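Local coordinates for acyl-CoA synthetase (AMP-forming)/AMP-acid ligase II-like protein (Dyadobacter fermentans, PDB 4GS5) that probably activates medium-chain fatty acids with ATP, forming an acyl-AMP, and joins them to coenzyme A, at residues A[22-27]-A[106-111]; A[77-82]-A[102-107]; A[82-87]-A[125-130]. One frame throughout, in Å; residues are numbered along the deposited sequence.

The chain's first visit to this region is helix 22-36, whose opening turn is met by strand 105-109 some 80 residues later, which closes contact 1. Inside that long loop lies contact 2, where 77-82 and 102-107 come together as the two parallel strands on either end of helix 90-102; it is nested within contact 1 and shares L106 and T107 with it. Contact 3 starts at L82, the last residue of 77-82, and runs on to 125-130, so its loop crosses those of the other two. Strand 80-83 thus lies between 105-109 and 126-129, with V83 probably hydrogen-bonded to T107 and T109, while R80 and D125 form a salt bridge between contacts 2 and 3.

Contact 1: A[22-27]-A[106-111]; sequences PYFAQA and LTVTEP
Y23 and P111 approach from opposite directions, CD of the proline set against CZ and OH of the tyrosine. CZ of Y23 lies 3.3 Å from CD of P111, and the tyrosine OH is as near to that same carbon. With CG anti to the backbone N (chi1 176°), the ring is carried out from the first turn of helix 22-36 to T109, E110 and P111. Its CE2 also passes 3.7 Å from the carbonyl O of T109. The axes of 22-27 and 106-109 come within 9.7 Å and run in roughly opposite senses, 143° apart, the helix being one of the elements that cover the N-terminal sheet of this AMP-binding enzyme. F24 does the packing one residue further on: its ring slides past V108 in the opposite direction, CE1 coming within 3.8 Å of CG1 of V108, and its CZ reaches CG of E110 at 4.1 Å. The hydroxyl of Y23 is hydrogen-bonded to the backbone N of V87, and a water in the plane of the phenol ring, 2.6 Å from Y23 OH, links the hydroxyl to the carbonyl O of T109. At the carboxylate end of E110, OE2 accepts a hydrogen bond from ND2 of N21, just ahead of the helix.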
loop_
_atom_site.group_PDB
_atom_site.type_symbol
_atom_site.label_atom_id
_atom_site.label_comp_id
_atom_site.label_asym_id
_atom_site.label_seq_id
_atom_site.Cartn_x
_atom_site.Cartn_y
_atom_site.Cartn_z
ATOM N N PRO A 22 30.617 -0.179 -8.246
ATOM C CA PRO A 22 30.031 1.085 -7.782
ATOM C C PRO A 22 28.717 0.864 -7.040
ATOM O O PRO A 22 28.433 1.549 -6.057
ATOM C CB PRO A 22 29.770 1.846 -9.085
ATOM C CG PRO A 22 29.662 0.777 -10.127
ATOM C CD PRO A 22 30.659 -0.260 -9.717
ATOM N N TYR A 23 27.918 -0.083 -7.509
ATOM C CA TYR A 23 26.630 -0.335 -6.873
ATOM C C TYR A 23 26.836 -0.705 -5.395
ATOM O O TYR A 23 26.241 -0.096 -4.503
ATOM C CB TYR A 23 25.852 -1.416 -7.624
ATOM C CG TYR A 23 24.554 -1.783 -6.933
ATOM C CD1 TYR A 23 23.427 -0.986 -7.062
ATOM C CD2 TYR A 23 24.467 -2.921 -6.142
ATOM C CE1 TYR A 23 22.251 -1.317 -6.430
ATOM C CE2 TYR A 23 23.297 -3.260 -5.497
ATOM C CZ TYR A 23 22.192 -2.456 -5.643
ATOM O OH TYR A 23 21.028 -2.783 -5.004
ATOM N N PHE A 24 27.722 -1.666 -5.149
ATOM C CA PHE A 24 28.016 -2.135 -3.800
ATOM C C PHE A 24 28.699 -1.082 -2.933
ATOM O O PHE A 24 28.588 -1.104 -1.702
ATOM C CB PHE A 24 28.879 -3.392 -3.856
ATOM C CG PHE A 24 28.157 -4.594 -4.370
ATOM C CD1 PHE A 24 26.809 -4.777 -4.099
ATOM C CD2 PHE A 24 28.824 -5.550 -5.118
ATOM C CE1 PHE A 24 26.137 -5.889 -4.572
ATOM C CE2 PHE A 24 28.160 -6.663 -5.596
ATOM C CZ PHE A 24 26.811 -6.834 -5.320
ATOM N N ALA A 25 29.405 -0.162 -3.576
ATOM C CA ALA A 25 30.102 0.894 -2.861
ATOM C C ALA A 25 29.105 1.896 -2.282
ATOM O O ALA A 25 29.393 2.558 -1.281
ATOM C CB ALA A 25 31.113 1.590 -3.775
ATOM N N GLN A 26 27.934 2.003 -2.911
ATOM C CA GLN A 26 26.848 2.795 -2.349
ATOM C C GLN A 26 26.523 2.260 -0.959
ATOM O O GLN A 26 26.363 3.019 -0.006
ATOM C CB GLN A 26 25.588 2.692 -3.208
ATOM C CG GLN A 26 25.706 3.206 -4.624
ATOM C CD GLN A 26 24.368 3.158 -5.333
ATOM O OE1 GLN A 26 23.976 2.122 -5.873
ATOM N NE2 GLN A 26 23.643 4.273 -5.304
ATOM N N ALA A 27 26.418 0.942 -0.859
ATOM C CA ALA A 27 26.086 0.297 0.404
ATOM C C ALA A 27 27.192 0.553 1.435
ATOM O O ALA A 27 26.945 0.995 2.565
ATOM C CB ALA A 27 25.894 -1.195 0.182
ATOM N N LEU A 106 24.516 -9.709 6.184
ATOM C CA LEU A 106 23.872 -9.185 4.983
ATOM C C LEU A 106 24.504 -9.750 3.720
ATOM O O LEU A 106 25.727 -9.668 3.530
ATOM C CB LEU A 106 23.923 -7.651 4.948
ATOM C CG LEU A 106 23.291 -6.916 6.127
ATOM C CD1 LEU A 106 23.626 -5.442 6.091
ATOM C CD2 LEU A 106 21.785 -7.119 6.107
ATOM N N THR A 107 23.673 -10.327 2.860
ATOM C CA THR A 107 24.104 -10.720 1.526
ATOM C C THR A 107 23.503 -9.761 0.509
ATOM O O THR A 107 22.304 -9.785 0.245
ATOM C CB THR A 107 23.672 -12.150 1.184
ATOM O OG1 THR A 107 24.305 -13.065 2.077
ATOM C CG2 THR A 107 24.047 -12.499 -0.259
ATOM N N VAL A 108 24.336 -8.900 -0.054
ATOM C CA VAL A 108 23.837 -7.868 -0.930
ATOM C C VAL A 108 23.999 -8.307 -2.373
ATOM O O VAL A 108 25.102 -8.651 -2.798
ATOM C CB VAL A 108 24.582 -6.539 -0.716
ATOM C CG1 VAL A 108 23.946 -5.437 -1.556
ATOM C CG2 VAL A 108 24.581 -6.167 0.764
ATOM N N THR A 109 22.902 -8.295 -3.121
ATOM C CA THR A 109 22.943 -8.654 -4.534
ATOM C C THR A 109 22.442 -7.493 -5.389
ATOM O O THR A 109 21.765 -6.598 -4.882
ATOM C CB THR A 109 22.089 -9.897 -4.825
ATOM O OG1 THR A 109 22.337 -10.338 -6.164
ATOM C CG2 THR A 109 20.631 -9.561 -4.696
ATOM N N GLU A 110 22.781 -7.503 -6.675
ATOM C CA GLU A 110 22.306 -6.469 -7.582
ATOM C C GLU A 110 20.817 -6.655 -7.770
ATOM O O GLU A 110 20.342 -7.777 -7.951
ATOM C CB GLU A 110 23.047 -6.512 -8.929
ATOM C CG GLU A 110 24.558 -6.529 -8.771
ATOM C CD GLU A 110 25.324 -6.143 -10.037
ATOM O OE1 GLU A 110 24.762 -6.229 -11.153
ATOM O OE2 GLU A 110 26.505 -5.753 -9.904
ATOM N N PRO A 111 20.062 -5.554 -7.707
ATOM C CA PRO A 111 18.613 -5.710 -7.739
ATOM C C PRO A 111 18.192 -6.160 -9.134
ATOM O O PRO A 111 18.551 -5.516 -10.125
ATOM C CB PRO A 111 18.111 -4.299 -7.437
ATOM C CG PRO A 111 19.173 -3.403 -7.995
ATOM C CD PRO A 111 20.482 -4.149 -7.860
HETATM O O HOH W 1 20.787 -4.841 -3.441
#

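Contact 2: A[77-82]-A[102-107]; sequences PGTRAL and LDWELT
Segments 77-82 and 102-107 run side by side in the same direction, the axes of strands 80-82 and 105-107 being 4.9 Å apart and 25° from parallel. Ahead of the strands, G78 N already donates to D103 O at 3.0 Å. In the strands proper A81 sits between two partners, its N bonded to E105 O and its O taken by T107 N, both nearly straight; the bond from E105 N to T79 O is more bent, at 139°. The pairing is that of a parallel beta-alpha-beta unit, joined through helix 90-102. Among the side chains, W104 offers a face of its indole to T79, whose CB stands 3.5 Å from the centroid of the five-membered ring in a CH-pi contact. The CG2 of T79, placed anti to the backbone N, extends over that same face. Further along, CE3 of W104 approaches CB of A81 to 3.4 Å, while NE1 is hydrogen-bonded to L75 O. An alanine in place of W104 would probably leave L75 O without this donor and open a gap beside T79 and A81. On the face bearing R80 and E105, OE2 of E105 touches CG of R80 at 3.4 Å, but the guanidinium goes to D125 in a salt bridge. Backbone bonds and apolar cover therefore hold this pair of strands, and the opposite charges of R80 and E105 would contribute at most at longer range.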
loop_
_atom_site.group_PDB
_atom_site.type_symbol
_atom_site.label_atom_id
_atom_site.label_comp_id
_atom_site.label_asym_id
_atom_site.label_seq_id
_atom_site.Cartn_x
_atom_site.Cartn_y
_atom_site.Cartn_z
ATOM N N PRO A 77 20.051 -11.483 16.346
ATOM C CA PRO A 77 21.428 -11.591 15.855
ATOM C C PRO A 77 21.683 -12.904 15.112
ATOM O O PRO A 77 21.243 -13.971 15.546
ATOM C CB PRO A 77 22.270 -11.537 17.145
ATOM C CG PRO A 77 21.411 -10.820 18.125
ATOM C CD PRO A 77 20.001 -11.292 17.805
ATOM N N GLY A 78 22.412 -12.825 14.006
ATOM C CA GLY A 78 22.752 -14.009 13.239
ATOM C C GLY A 78 21.800 -14.203 12.064
ATOM O O GLY A 78 22.043 -15.038 11.192
ATOM N N THR A 79 20.710 -13.445 12.051
ATOM C CA THR A 79 19.760 -13.497 10.930
ATOM C C THR A 79 20.496 -13.374 9.590
ATOM O O THR A 79 21.229 -12.405 9.363
ATOM C CB THR A 79 18.714 -12.368 11.015
ATOM O OG1 THR A 79 17.846 -12.602 12.131
ATOM C CG2 THR A 79 17.857 -12.319 9.765
ATOM N N ARG A 80 20.307 -14.353 8.710
ATOM C CA ARG A 80 20.907 -14.298 7.379
ATOM C C ARG A 80 19.941 -13.620 6.422
ATOM O O ARG A 80 18.931 -14.203 6.044
ATOM C CB ARG A 80 21.235 -15.707 6.889
ATOM C CG ARG A 80 22.316 -16.408 7.702
ATOM C CD ARG A 80 22.335 -17.897 7.397
ATOM N NE ARG A 80 21.030 -18.491 7.688
ATOM C CZ ARG A 80 20.684 -19.737 7.379
ATOM N NH1 ARG A 80 21.544 -20.531 6.757
ATOM N NH2 ARG A 80 19.471 -20.185 7.682
ATOM N N ALA A 81 20.243 -12.379 6.051
ATOM C CA ALA A 81 19.309 -11.577 5.289
ATOM C C ALA A 81 19.832 -11.360 3.875
ATOM O O ALA A 81 21.019 -11.063 3.679
ATOM C CB ALA A 81 19.082 -10.247 5.983
ATOM N N LEU A 82 18.952 -11.519 2.892
ATOM C CA LEU A 82 19.302 -11.231 1.502
ATOM C C LEU A 82 18.814 -9.825 1.136
ATOM O O LEU A 82 17.640 -9.502 1.308
ATOM C CB LEU A 82 18.670 -12.265 0.560
ATOM C CG LEU A 82 18.775 -11.992 -0.951
ATOM C CD1 LEU A 82 20.194 -12.233 -1.450
ATOM C CD2 LEU A 82 17.816 -12.886 -1.697
ATOM N N LEU A 102 20.620 -4.764 14.127
ATOM C CA LEU A 102 20.127 -6.045 14.641
ATOM C C LEU A 102 21.180 -7.152 14.530
ATOM O O LEU A 102 20.921 -8.298 14.883
ATOM C CB LEU A 102 18.841 -6.443 13.896
ATOM C CG LEU A 102 17.694 -5.418 13.995
ATOM C CD1 LEU A 102 16.472 -5.783 13.135
ATOM C CD2 LEU A 102 17.267 -5.221 15.440
ATOM N N ASP A 103 22.367 -6.795 14.038
ATOM C CA ASP A 103 23.483 -7.740 13.884
ATOM C C ASP A 103 23.130 -8.878 12.924
ATOM O O ASP A 103 23.208 -10.060 13.279
ATOM C CB ASP A 103 23.911 -8.335 15.233
ATOM C CG ASP A 103 24.433 -7.295 16.204
ATOM O OD1 ASP A 103 24.921 -6.233 15.762
ATOM O OD2 ASP A 103 24.366 -7.562 17.425
ATOM N N TRP A 104 22.727 -8.532 11.711
ATOM C CA TRP A 104 22.453 -9.567 10.729
ATOM C C TRP A 104 23.690 -9.799 9.886
ATOM O O TRP A 104 24.544 -8.927 9.787
ATOM C CB TRP A 104 21.331 -9.144 9.793
ATOM C CG TRP A 104 19.977 -8.986 10.411
ATOM C CD1 TRP A 104 19.593 -9.299 11.688
ATOM C CD2 TRP A 104 18.822 -8.448 9.760
ATOM N NE1 TRP A 104 18.254 -8.996 11.860
ATOM C CE2 TRP A 104 17.762 -8.470 10.691
ATOM C CE3 TRP A 104 18.582 -7.958 8.471
ATOM C CZ2 TRP A 104 16.476 -8.019 10.375
ATOM C CZ3 TRP A 104 17.292 -7.507 8.151
ATOM C CH2 TRP A 104 16.264 -7.536 9.108
ATOM N N GLU A 105 23.772 -10.968 9.263
ATOM C CA GLU A 105 24.682 -11.159 8.147
ATOM C C GLU A 105 23.954 -10.688 6.888
ATOM O O GLU A 105 22.886 -11.202 6.563
ATOM C CB GLU A 105 25.035 -12.635 8.009
ATOM C CG GLU A 105 25.985 -12.939 6.864
ATOM C CD GLU A 105 26.147 -14.430 6.623
ATOM O OE1 GLU A 105 26.892 -14.799 5.689
ATOM O OE2 GLU A 105 25.538 -15.233 7.363
ATOM N N LEU A 106 24.516 -9.709 6.184
ATOM C CA LEU A 106 23.872 -9.185 4.983
ATOM C C LEU A 106 24.504 -9.750 3.720
ATOM O O LEU A 106 25.727 -9.668 3.530
ATOM C CB LEU A 106 23.923 -7.651 4.948
ATOM C CG LEU A 106 23.291 -6.916 6.127
ATOM C CD1 LEU A 106 23.626 -5.442 6.091
ATOM C CD2 LEU A 106 21.785 -7.119 6.107
ATOM N N THR A 107 23.673 -10.327 2.860
ATOM C CA THR A 107 24.104 -10.720 1.526
ATOM C C THR A 107 23.503 -9.761 0.509
ATOM O O THR A 107 22.304 -9.785 0.245
ATOM C CB THR A 107 23.672 -12.150 1.184
ATOM O OG1 THR A 107 24.305 -13.065 2.077
ATOM C CG2 THR A 107 24.047 -12.499 -0.259
HETATM O O HOH W 2 24.648 -15.633 10.638
#

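Contact 3: A[82-87]-A[125-130]; sequences LVCLNV and DFVAMV
C84 pushes its sulfur into a shallow hollow on strand 126-129, bounded by the CG2 methyl of V127, the carbonyl O of A128 and the CB of M129. SG lies 3.7 Å from CG2 of V127 and 3.9 Å from CB of M129, a selenomethionine. The sulfur is set between the backbone N and the carbonyl carbon (chi1 56°), and from there it faces the neighbouring segment. L85 is the next bump: its two methyls part around the backbone at A128 and M129, CD1 resting 3.8 Å from CB of A128 and CD2 reaching M129 CA at 3.9 Å and lying near CG1 of V130. The side chains of L82 and V127 lie side by side and point the same way, CD2 of L82 4.0 Å from CG2 of V127. Backbone pairing is confined to the near end, where L82 N donates to F126 O at 3.0 Å; beyond it the segments draw apart and a water fills in, donating to L82 O and, at 2.7 Å from the water O, to A128 O, and accepting from C84 N. Strand 105-109 borders 80-83 on its other edge, strand 153-155 lies beyond 126-129 with V153 against V127 and M129, and M95 of helix 90-102 covers V83, F126 and A128.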
loop_
_atom_site.group_PDB
_atom_site.type_symbol
_atom_site.label_atom_id
_atom_site.label_comp_id
_atom_site.label_asym_id
_atom_site.label_seq_id
_atom_site.Cartn_x
_atom_site.Cartn_y
_atom_site.Cartn_z
ATOM N N LEU A 82 18.952 -11.519 2.892
ATOM C CA LEU A 82 19.302 -11.231 1.502
ATOM C C LEU A 82 18.814 -9.825 1.136
ATOM O O LEU A 82 17.640 -9.502 1.308
ATOM C CB LEU A 82 18.670 -12.265 0.560
ATOM C CG LEU A 82 18.775 -11.992 -0.951
ATOM C CD1 LEU A 82 20.194 -12.233 -1.450
ATOM C CD2 LEU A 82 17.816 -12.886 -1.697
ATOM N N VAL A 83 19.725 -8.986 0.656
ATOM C CA VAL A 83 19.380 -7.624 0.267
ATOM C C VAL A 83 19.283 -7.536 -1.257
ATOM O O VAL A 83 20.308 -7.460 -1.934
ATOM C CB VAL A 83 20.463 -6.628 0.756
ATOM C CG1 VAL A 83 20.077 -5.186 0.402
ATOM C CG2 VAL A 83 20.685 -6.786 2.256
ATOM N N CYS A 84 18.060 -7.554 -1.787
ATOM C CA CYS A 84 17.829 -7.571 -3.235
ATOM C C CYS A 84 16.981 -6.391 -3.679
ATOM O O CYS A 84 16.485 -6.364 -4.803
ATOM C CB CYS A 84 17.145 -8.872 -3.665
ATOM S SG CYS A 84 15.563 -9.212 -2.787
ATOM N N LEU A 85 16.810 -5.426 -2.782
ATOM C CA LEU A 85 16.188 -4.161 -3.117
ATOM C C LEU A 85 17.288 -3.150 -3.413
ATOM O O LEU A 85 18.376 -3.216 -2.840
ATOM C CB LEU A 85 15.329 -3.694 -1.954
ATOM C CG LEU A 85 14.154 -4.639 -1.705
ATOM C CD1 LEU A 85 13.509 -4.356 -0.373
ATOM C CD2 LEU A 85 13.175 -4.496 -2.854
ATOM N N ASN A 86 16.998 -2.226 -4.317
ATOM C CA ASN A 86 17.981 -1.272 -4.808
ATOM C C ASN A 86 18.516 -0.418 -3.665
ATOM O O ASN A 86 17.764 0.347 -3.062
ATOM C CB ASN A 86 17.349 -0.395 -5.896
ATOM C CG ASN A 86 18.381 0.305 -6.755
ATOM O OD1 ASN A 86 19.332 0.887 -6.241
ATOM N ND2 ASN A 86 18.204 0.240 -8.076
ATOM N N VAL A 87 19.803 -0.568 -3.345
ATOM C CA VAL A 87 20.390 0.180 -2.235
ATOM C C VAL A 87 20.694 1.612 -2.652
ATOM O O VAL A 87 21.173 2.410 -1.853
ATOM C CB VAL A 87 21.677 -0.477 -1.688
ATOM C CG1 VAL A 87 21.349 -1.759 -0.937
ATOM C CG2 VAL A 87 22.685 -0.715 -2.816
ATOM N N ASP A 125 17.301 -16.363 6.214
ATOM C CA ASP A 125 16.323 -16.328 7.289
ATOM C C ASP A 125 15.315 -15.232 7.041
ATOM O O ASP A 125 14.265 -15.194 7.671
ATOM C CB ASP A 125 17.008 -16.079 8.633
ATOM C CG ASP A 125 18.007 -17.177 8.989
ATOM O OD1 ASP A 125 17.672 -18.368 8.840
ATOM O OD2 ASP A 125 19.140 -16.845 9.388
ATOM N N PHE A 126 15.659 -14.318 6.140
ATOM C CA PHE A 126 14.824 -13.171 5.898
ATOM C C PHE A 126 15.170 -12.487 4.582
ATOM O O PHE A 126 16.342 -12.338 4.226
ATOM C CB PHE A 126 14.934 -12.163 7.036
ATOM C CG PHE A 126 14.075 -10.954 6.829
ATOM C CD1 PHE A 126 12.705 -11.074 6.779
ATOM C CD2 PHE A 126 14.645 -9.700 6.662
ATOM C CE1 PHE A 126 11.894 -9.963 6.577
ATOM C CE2 PHE A 126 13.846 -8.584 6.465
ATOM C CZ PHE A 126 12.473 -8.718 6.423
ATOM N N VAL A 127 14.146 -12.075 3.861
ATOM C CA VAL A 127 14.361 -11.254 2.675
ATOM C C VAL A 127 13.211 -10.283 2.509
ATOM O O VAL A 127 12.048 -10.653 2.738
ATOM C CB VAL A 127 14.493 -12.103 1.408
ATOM C CG1 VAL A 127 13.244 -12.947 1.207
ATOM C CG2 VAL A 127 14.754 -11.201 0.183
ATOM N N ALA A 128 13.519 -9.044 2.115
ATOM C CA ALA A 128 12.450 -8.106 1.757
ATOM C C ALA A 128 12.486 -7.927 0.254
ATOM O O ALA A 128 13.559 -7.813 -0.330
ATOM C CB ALA A 128 12.622 -6.772 2.468
HETATM N N MSE A 129 11.326 -7.924 -0.388
HETATM C CA MSE A 129 11.307 -7.801 -1.831
HETATM C C MSE A 129 9.978 -7.250 -2.303
HETATM O O MSE A 129 9.072 -7.041 -1.498
HETATM C CB MSE A 129 11.630 -9.150 -2.487
HETATM C CG MSE A 129 10.600 -10.242 -2.282
HETATM SE SE MSE A 129 11.175 -11.954 -3.100
HETATM C CE MSE A 129 12.881 -12.167 -2.222
ATOM N N VAL A 130 9.879 -6.956 -3.599
ATOM C CA VAL A 130 8.607 -6.521 -4.156
ATOM C C VAL A 130 7.895 -7.752 -4.686
ATOM O O VAL A 130 8.534 -8.774 -4.938
ATOM C CB VAL A 130 8.736 -5.431 -5.257
ATOM C CG1 VAL A 130 9.349 -4.155 -4.671
ATOM C CG2 VAL A 130 9.537 -5.940 -6.455
HETATM O O HOH W 3 16.090 -7.299 0.404
#